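Local structure of M32 carboxypeptidase (Chitinophagaceae bacterium, 7A03) at residues N342-S347 / D354-H359; H359-I364 / Q392-E397; Y366-G371 / K384-Y389. The protein probably acts as a metal-dependent carboxypeptidase of the M32 family, releasing amino acids from the C-terminal ends of peptides. One frame throughout, in Å; residues are numbered along the deposited sequence. Where two conformers were deposited one is given.

Contact 1: N342-S347 / D354-H359; sequences NHVQPS and DEITYH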
# COMPACT_ATOMS: atom_id res chain seq x y z
N ASN A 342 1.45 3.42 -20.66
CA ASN A 342 0.94 2.09 -20.34
C ASN A 342 1.79 0.97 -20.94
O ASN A 342 1.25 0.05 -21.57
CB ASN A 342 -0.50 1.97 -20.83
CG ASN A 342 -1.45 2.77 -20.00
OD1 ASN A 342 -1.77 2.39 -18.87
ND2 ASN A 342 -1.94 3.87 -20.55
N HIS A 343 3.10 1.02 -20.74
CA HIS A 343 4.02 0.03 -21.30
C HIS A 343 4.13 -1.17 -20.37
O HIS A 343 4.51 -1.03 -19.20
CB HIS A 343 5.40 0.63 -21.55
CG HIS A 343 6.36 -0.34 -22.16
ND1 HIS A 343 6.23 -0.80 -23.45
CD2 HIS A 343 7.45 -0.96 -21.64
CE1 HIS A 343 7.21 -1.66 -23.71
NE2 HIS A 343 7.96 -1.77 -22.63
N VAL A 344 3.82 -2.36 -20.89
CA VAL A 344 3.85 -3.60 -20.12
C VAL A 344 5.06 -4.42 -20.54
O VAL A 344 5.27 -4.67 -21.74
CB VAL A 344 2.55 -4.40 -20.32
CG1 VAL A 344 2.72 -5.85 -19.86
CG2 VAL A 344 1.42 -3.74 -19.57
N GLN A 345 5.84 -4.86 -19.55
CA GLN A 345 7.07 -5.58 -19.84
C GLN A 345 7.45 -6.43 -18.64
O GLN A 345 7.66 -5.89 -17.55
CB GLN A 345 8.18 -4.55 -20.09
CG GLN A 345 9.52 -5.14 -20.44
CD GLN A 345 10.38 -4.15 -21.19
OE1 GLN A 345 10.12 -3.85 -22.36
NE2 GLN A 345 11.41 -3.63 -20.53
N PRO A 346 7.54 -7.75 -18.79
CA PRO A 346 8.09 -8.57 -17.70
C PRO A 346 9.47 -8.07 -17.30
O PRO A 346 10.29 -7.74 -18.16
CB PRO A 346 8.15 -9.97 -18.33
CG PRO A 346 7.08 -9.94 -19.39
CD PRO A 346 7.12 -8.55 -19.95
N SER A 347 9.69 -7.97 -15.99
CA SER A 347 10.93 -7.39 -15.49
C SER A 347 11.25 -8.00 -14.12
O SER A 347 10.47 -8.77 -13.56
CB SER A 347 10.86 -5.86 -15.50
OG SER A 347 9.84 -5.40 -14.64
N ASP A 354 5.17 -2.72 -14.31
CA ASP A 354 3.90 -2.19 -14.77
C ASP A 354 2.74 -2.87 -14.02
O ASP A 354 2.90 -3.91 -13.37
CB ASP A 354 3.73 -2.49 -16.25
CG ASP A 354 3.74 -3.97 -16.53
OD1 ASP A 354 2.67 -4.62 -16.46
OD2 ASP A 354 4.84 -4.50 -16.78
N GLU A 355 1.54 -2.30 -14.18
CA GLU A 355 0.38 -2.75 -13.41
C GLU A 355 -0.11 -4.15 -13.77
O GLU A 355 -0.98 -4.68 -13.07
CB GLU A 355 -0.77 -1.74 -13.51
CG GLU A 355 -1.48 -1.73 -14.85
CD GLU A 355 -2.56 -0.66 -14.96
OE1 GLU A 355 -3.38 -0.49 -14.02
OE2 GLU A 355 -2.61 0.01 -16.02
N ILE A 356 0.40 -4.77 -14.84
CA ILE A 356 -0.01 -6.14 -15.15
C ILE A 356 0.98 -7.10 -14.51
O ILE A 356 0.61 -7.92 -13.66
CB ILE A 356 -0.12 -6.40 -16.67
CG1 ILE A 356 -1.12 -5.42 -17.29
CG2 ILE A 356 -0.52 -7.83 -16.93
CD1 ILE A 356 -2.52 -5.53 -16.71
N THR A 357 2.25 -7.00 -14.92
CA THR A 357 3.25 -7.92 -14.40
C THR A 357 3.45 -7.78 -12.90
O THR A 357 3.88 -8.75 -12.26
CB THR A 357 4.58 -7.74 -15.14
OG1 THR A 357 5.06 -6.41 -14.90
CG2 THR A 357 4.42 -7.99 -16.63
N TYR A 358 3.15 -6.61 -12.32
CA TYR A 358 3.28 -6.41 -10.88
C TYR A 358 2.69 -7.58 -10.09
O TYR A 358 3.29 -8.06 -9.11
CB TYR A 358 2.56 -5.12 -10.46
CG TYR A 358 2.83 -4.69 -9.03
CD1 TYR A 358 2.06 -5.18 -7.97
CD2 TYR A 358 3.86 -3.81 -8.74
CE1 TYR A 358 2.31 -4.81 -6.67
CE2 TYR A 358 4.12 -3.42 -7.44
CZ TYR A 358 3.34 -3.91 -6.41
OH TYR A 358 3.59 -3.54 -5.11
N HIS A 359 1.53 -8.08 -10.53
CA HIS A 359 0.82 -9.07 -9.73
C HIS A 359 1.49 -10.44 -9.77
O HIS A 359 1.36 -11.20 -8.81
CB HIS A 359 -0.66 -9.03 -10.09
CG HIS A 359 -1.21 -7.65 -10.01
ND1 HIS A 359 -1.37 -7.00 -8.80
CD2 HIS A 359 -1.52 -6.74 -10.97
CE1 HIS A 359 -1.80 -5.76 -9.03
NE2 HIS A 359 -1.90 -5.58 -10.33
O HOH W 1 -0.44 0.67 -17.25
O HOH W 2 7.61 -3.69 -16.03
O HOH W 3 7.65 -7.02 -14.18
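Asp354 uses both carboxylate oxygens to hold four protein donors, one of which, the backbone N of Gln345, belongs to the facing loop. Gln345 N lies 3.0 Å from Asp354 OD2 in a nearly straight bond (173°) that arrives from above the carboxylate plane, and Thr357 OG1 meets the same OD2 from the opposite face at 2.7 Å. Asp354 OD1 serves its own segment, 354-359, accepting from Ile356 N at 2.8 Å and from Thr357 N at 2.9 Å, both from one face; this is an Asx turn combined with an Asx motif, leading into helix 358-374. Beside it, Val344 CG2 packs on Ile356 CG1 at 3.8 Å, with Leu188 of helix 170-192 touching both residues. At the 342 end a water donates to Asn342 OD1 and to Glu355 OE2, and Lys496 binds the same two oxygens, while Tyr492 takes Glu355 OE1. A second water donates to Gln345 O and accepts from Asp354 N. With two protein donors on each oxygen, Asp354 probably stays ionised, and the bond from Gln345 N then probably helps tie the loop to the turn that leads into the helix.

Contact 2: H359-I364 / Q392-E397; sequences HFHIMI and QYLHVE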
# COMPACT_ATOMS: atom_id res chain seq x y z
N HIS A 359 1.53 -8.08 -10.53
CA HIS A 359 0.82 -9.07 -9.73
C HIS A 359 1.49 -10.44 -9.77
O HIS A 359 1.36 -11.20 -8.81
CB HIS A 359 -0.66 -9.03 -10.09
CG HIS A 359 -1.21 -7.65 -10.01
ND1 HIS A 359 -1.37 -7.00 -8.80
CD2 HIS A 359 -1.52 -6.74 -10.97
CE1 HIS A 359 -1.80 -5.76 -9.03
NE2 HIS A 359 -1.90 -5.58 -10.33
N PHE A 360 2.29 -10.72 -10.80
CA PHE A 360 3.09 -11.93 -10.73
C PHE A 360 4.16 -11.82 -9.65
O PHE A 360 4.36 -12.77 -8.87
CB PHE A 360 3.69 -12.27 -12.09
CG PHE A 360 2.67 -12.77 -13.07
CD1 PHE A 360 1.90 -11.88 -13.81
CD2 PHE A 360 2.42 -14.13 -13.20
CE1 PHE A 360 0.94 -12.35 -14.69
CE2 PHE A 360 1.47 -14.59 -14.07
CZ PHE A 360 0.73 -13.70 -14.81
N HIS A 361 4.79 -10.65 -9.54
CA HIS A 361 5.72 -10.41 -8.43
C HIS A 361 5.04 -10.72 -7.11
O HIS A 361 5.57 -11.46 -6.26
CB HIS A 361 6.21 -8.96 -8.45
CG HIS A 361 7.05 -8.60 -9.65
ND1 HIS A 361 8.42 -8.74 -9.67
CD2 HIS A 361 6.70 -8.06 -10.84
CE1 HIS A 361 8.88 -8.33 -10.84
NE2 HIS A 361 7.86 -7.91 -11.57
N ILE A 362 3.80 -10.24 -6.95
CA ILE A 362 3.14 -10.46 -5.66
C ILE A 362 2.82 -11.93 -5.51
O ILE A 362 3.02 -12.52 -4.43
CB ILE A 362 1.89 -9.57 -5.53
CG1 ILE A 362 2.27 -8.09 -5.58
CG2 ILE A 362 1.14 -9.87 -4.24
CD1 ILE A 362 3.07 -7.60 -4.37
N MET A 363 2.37 -12.56 -6.59
CA MET A 363 1.99 -13.96 -6.50
C MET A 363 3.18 -14.80 -6.07
O MET A 363 3.05 -15.69 -5.21
CB MET A 363 1.44 -14.43 -7.84
CG MET A 363 0.80 -15.80 -7.79
SD MET A 363 0.31 -16.30 -9.44
CE MET A 363 1.91 -16.61 -10.18
N ILE A 364 4.36 -14.49 -6.61
CA ILE A 364 5.53 -15.29 -6.29
C ILE A 364 5.84 -15.16 -4.81
O ILE A 364 6.02 -16.16 -4.10
CB ILE A 364 6.72 -14.90 -7.18
CG1 ILE A 364 6.46 -15.40 -8.61
CG2 ILE A 364 8.01 -15.47 -6.62
CD1 ILE A 364 7.29 -14.70 -9.65
N GLN A 392 9.63 -19.14 -14.48
CA GLN A 392 8.42 -19.87 -14.86
C GLN A 392 7.29 -18.91 -15.20
O GLN A 392 6.62 -19.06 -16.23
CB GLN A 392 8.01 -20.81 -13.73
CG GLN A 392 6.69 -21.51 -13.97
CD GLN A 392 6.28 -22.43 -12.83
OE1 GLN A 392 7.06 -22.67 -11.91
NE2 GLN A 392 5.06 -22.93 -12.90
N TYR A 393 7.06 -17.91 -14.34
CA TYR A 393 5.88 -17.07 -14.49
C TYR A 393 6.12 -15.76 -15.24
O TYR A 393 5.21 -15.28 -15.92
CB TYR A 393 5.25 -16.78 -13.12
CG TYR A 393 4.64 -18.02 -12.51
CD1 TYR A 393 3.53 -18.62 -13.09
CD2 TYR A 393 5.19 -18.61 -11.38
CE1 TYR A 393 2.97 -19.77 -12.54
CE2 TYR A 393 4.64 -19.75 -10.82
CZ TYR A 393 3.53 -20.33 -11.42
OH TYR A 393 2.98 -21.46 -10.87
N LEU A 394 7.31 -15.16 -15.14
CA LEU A 394 7.58 -13.91 -15.83
C LEU A 394 8.53 -14.05 -17.01
O LEU A 394 8.70 -13.09 -17.77
CB LEU A 394 8.12 -12.86 -14.84
CG LEU A 394 7.05 -12.20 -13.96
CD1 LEU A 394 7.67 -11.41 -12.81
CD2 LEU A 394 6.17 -11.29 -14.81
N HIS A 395 9.14 -15.22 -17.21
CA HIS A 395 10.05 -15.45 -18.33
C HIS A 395 11.26 -14.51 -18.29
O HIS A 395 11.72 -14.02 -19.32
CB HIS A 395 9.34 -15.39 -19.68
CG HIS A 395 8.09 -16.22 -19.74
ND1 HIS A 395 8.10 -17.59 -19.54
CD2 HIS A 395 6.80 -15.88 -19.96
CE1 HIS A 395 6.87 -18.05 -19.64
NE2 HIS A 395 6.06 -17.04 -19.90
N VAL A 396 11.76 -14.25 -17.09
CA VAL A 396 12.98 -13.47 -16.90
C VAL A 396 13.98 -14.32 -16.12
O VAL A 396 13.60 -15.20 -15.34
CB VAL A 396 12.71 -12.13 -16.19
CG1 VAL A 396 11.81 -11.26 -17.07
CG2 VAL A 396 12.07 -12.37 -14.84
N GLU A 397 15.27 -14.06 -16.37
CA GLU A 397 16.37 -14.86 -15.81
C GLU A 397 17.14 -13.97 -14.85
O GLU A 397 17.94 -13.13 -15.27
CB GLU A 397 17.28 -15.40 -16.91
CG GLU A 397 16.63 -16.42 -17.82
CD GLU A 397 15.59 -15.79 -18.73
OE1 GLU A 397 15.92 -14.79 -19.40
OE2 GLU A 397 14.45 -16.29 -18.76
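Tyr393 and Leu394 lie against Phe360, His361, Met363 and Ile364, joining the C-terminal end of helix 382-394 to the N-terminal half of helix 358-374 in a helical hairpin. No hydrogen bond crosses between the two segments; the evidence for close packing is contact between carbon atoms and rings. Gln392, first in the segment and with its side chain extended, lays CD over one face of the neighbouring Tyr393 ring. The opposite face of that ring receives Met363 CE, 3.8 Å from the centroid and only 9° off the ring normal. With CG of Met363 anti to the backbone N (chi1 -170°), the chain runs out toward the tyrosine and then bends at chi3, bringing the methyl over the ring centre and leaving SD farther off, a Met-aromatic contact. Met363 was modelled in two conformers, and this arrangement describes one of them. Tyr393 CB also meets Phe360 CD2 at 3.9 Å, the two side chains crossing at about a right angle.

Leu394 divides its branches between two aromatic residues. CD2 sits 3.8 Å from Phe360 CB, and Leu184 and Leu188 of helix 170-192 add to the packing on Phe360. CD1 makes a CH-pi contact over the His361 ring, 15° off its normal, while Tyr390 OH bonds to ND1 of the same histidine and helps fix the ring. Replacing Leu394 with an alanine would probably open a gap beside Phe360 CB and strip the His361 face of its methyl partner. The methyl over His361 is displaced toward the ring's rim: Leu394 CD1 comes within 3.7 Å of His361 NE2.

Contact 3: Y366-G371 / K384-Y389; sequences YEIEKG and KTWNDY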
# COMPACT_ATOMS: atom_id res chain seq x y z
N TYR A 366 3.74 -14.40 -2.50
CA TYR A 366 2.69 -15.08 -1.75
C TYR A 366 2.99 -16.57 -1.67
O TYR A 366 3.01 -17.16 -0.58
CB TYR A 366 1.33 -14.76 -2.37
CG TYR A 366 0.21 -15.64 -1.91
CD1 TYR A 366 -0.38 -15.46 -0.67
CD2 TYR A 366 -0.27 -16.65 -2.73
CE1 TYR A 366 -1.40 -16.28 -0.25
CE2 TYR A 366 -1.31 -17.48 -2.32
CZ TYR A 366 -1.87 -17.28 -1.07
OH TYR A 366 -2.90 -18.07 -0.63
N GLU A 367 3.33 -17.18 -2.82
CA GLU A 367 3.50 -18.63 -2.78
C GLU A 367 4.68 -18.98 -1.90
O GLU A 367 4.60 -19.89 -1.06
CB GLU A 367 3.65 -19.23 -4.18
CG GLU A 367 2.51 -18.90 -5.14
CD GLU A 367 1.16 -19.52 -4.77
OE1 GLU A 367 1.13 -20.47 -3.96
OE2 GLU A 367 0.13 -19.05 -5.30
N ILE A 368 5.75 -18.18 -1.99
CA ILE A 368 6.94 -18.48 -1.21
C ILE A 368 6.63 -18.32 0.26
O ILE A 368 6.94 -19.20 1.07
CB ILE A 368 8.11 -17.60 -1.68
CG1 ILE A 368 8.68 -18.15 -2.98
CG2 ILE A 368 9.18 -17.50 -0.59
CD1 ILE A 368 9.66 -17.23 -3.64
N GLU A 369 5.94 -17.23 0.63
CA GLU A 369 5.66 -17.04 2.04
C GLU A 369 4.79 -18.17 2.54
O GLU A 369 5.04 -18.73 3.63
CB GLU A 369 5.00 -15.69 2.31
CG GLU A 369 5.99 -14.55 2.29
CD GLU A 369 5.36 -13.23 2.61
OE1 GLU A 369 4.19 -13.23 3.05
OE2 GLU A 369 6.03 -12.21 2.42
N LYS A 370 3.83 -18.59 1.72
CA LYS A 370 2.90 -19.62 2.15
C LYS A 370 3.65 -20.91 2.41
O LYS A 370 3.34 -21.63 3.37
CB LYS A 370 1.80 -19.79 1.10
CG LYS A 370 0.74 -20.82 1.47
CD LYS A 370 -0.35 -20.90 0.40
CE LYS A 370 0.24 -20.98 -0.99
NZ LYS A 370 -0.77 -21.42 -2.00
N GLY A 371 4.68 -21.18 1.60
CA GLY A 371 5.47 -22.38 1.80
C GLY A 371 6.45 -22.25 2.94
O GLY A 371 6.73 -23.24 3.63
N LYS A 384 17.46 -19.96 -5.40
CA LYS A 384 17.12 -20.81 -6.54
C LYS A 384 15.61 -20.93 -6.71
O LYS A 384 15.09 -20.86 -7.83
CB LYS A 384 17.76 -22.19 -6.39
CG LYS A 384 17.53 -23.09 -7.59
CD LYS A 384 17.48 -24.56 -7.23
CE LYS A 384 16.26 -25.25 -7.83
NZ LYS A 384 16.46 -25.62 -9.26
N THR A 385 14.89 -21.11 -5.60
CA THR A 385 13.43 -21.17 -5.65
C THR A 385 12.85 -19.90 -6.26
O THR A 385 12.00 -19.95 -7.17
CB THR A 385 12.91 -21.35 -4.22
OG1 THR A 385 13.45 -22.56 -3.67
CG2 THR A 385 11.40 -21.40 -4.19
N TRP A 386 13.31 -18.75 -5.76
CA TRP A 386 12.89 -17.45 -6.27
C TRP A 386 13.15 -17.36 -7.77
O TRP A 386 12.25 -17.01 -8.54
CB TRP A 386 13.67 -16.38 -5.51
CG TRP A 386 13.37 -14.97 -5.90
CD1 TRP A 386 13.83 -14.30 -6.99
CD2 TRP A 386 12.56 -14.04 -5.17
NE1 TRP A 386 13.34 -13.02 -7.00
CE2 TRP A 386 12.57 -12.83 -5.89
CE3 TRP A 386 11.83 -14.13 -3.98
CZ2 TRP A 386 11.86 -11.71 -5.46
CZ3 TRP A 386 11.13 -13.01 -3.55
CH2 TRP A 386 11.15 -11.81 -4.29
N ASN A 387 14.38 -17.67 -8.19
CA ASN A 387 14.73 -17.53 -9.60
C ASN A 387 13.89 -18.44 -10.47
O ASN A 387 13.48 -18.05 -11.57
CB ASN A 387 16.22 -17.81 -9.79
CG ASN A 387 17.11 -16.85 -9.01
OD1 ASN A 387 16.64 -15.87 -8.43
ND2 ASN A 387 18.41 -17.14 -9.00
N ASP A 388 13.61 -19.67 -10.01
CA ASP A 388 12.75 -20.58 -10.76
C ASP A 388 11.35 -20.01 -10.91
O ASP A 388 10.76 -20.08 -12.00
CB ASP A 388 12.71 -21.95 -10.08
CG ASP A 388 14.01 -22.71 -10.21
OD1 ASP A 388 14.86 -22.33 -11.05
OD2 ASP A 388 14.18 -23.70 -9.46
N TYR A 389 10.80 -19.45 -9.83
CA TYR A 389 9.48 -18.82 -9.91
C TYR A 389 9.48 -17.69 -10.93
O TYR A 389 8.56 -17.57 -11.76
CB TYR A 389 9.09 -18.29 -8.52
CG TYR A 389 8.26 -19.23 -7.66
CD1 TYR A 389 6.91 -19.45 -7.93
CD2 TYR A 389 8.82 -19.88 -6.57
CE1 TYR A 389 6.15 -20.31 -7.15
CE2 TYR A 389 8.06 -20.74 -5.77
CZ TYR A 389 6.73 -20.95 -6.07
OH TYR A 389 5.98 -21.79 -5.29
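Ile368 inserts its longer branch between Trp386 and Tyr389, and this is where the two helical segments pack most fully. Its terminal CD1 comes to 3.8 Å from Trp386 CE3, the isoleucine and tryptophan side chains crossing at about a right angle. One bond back, CG1 of Ile368 lies 3.9 Å from Tyr389 CE2, the two side chains sliding past each other in opposite directions. With CG of Trp386 anti to the backbone N (chi1 -180°), the indole swings to where CE3 can meet that methyl; its ring also stacks on Tyr390, while Trp411 from a loop adds a further contact to Ile368. Thr385 is looser: its CG2 is 4.4 Å from Ile368 CG1, although the same methyl lies in plane at the edge of the Tyr389 ring.

Toward the partly exposed side, the contact thins to Glu367. Its CB meets Tyr389 OH at 3.6 Å, but the chain bends at chi2 and the carboxylate turns to its own helix, where OE1 binds Lys370 NZ at 2.9 Å; the lysine also pairs with Asp174. On the exposed flank of the other helix, Lys384 NZ and Asp388 OD2 form a weak salt bridge. These charges therefore decorate the pair without bridging it. The short helical segments approach to 11.3 Å between axes, spaced by large side chains, and run at 146° to each other; two roughly antiparallel helices joined by a short connection make a helical hairpin in this mainly helical M32 carboxypeptidase.

How the contacts relate
Helix 358-374 runs through all three contacts, and contacts 2 and 3 join it to the same partner, helix 382-394, at successive places along one hairpin. Contact 2 is the buried one and relies on methyl and aromatic packing. Contact 1, partly buried, ties a loop to the helix start with a carboxylate and waters. Contact 3, also partly buried, keeps its apolar wedge inside and has ion pairs that do not cross between its two segments. Contact 2 touches both others: Pro346 CB meets Leu394 O at 3.2 Å, and Ile364 CG2 meets Tyr389 CB at 3.6 Å. Contacts 1 and 3 do not touch, their centres lying about 19 Å apart.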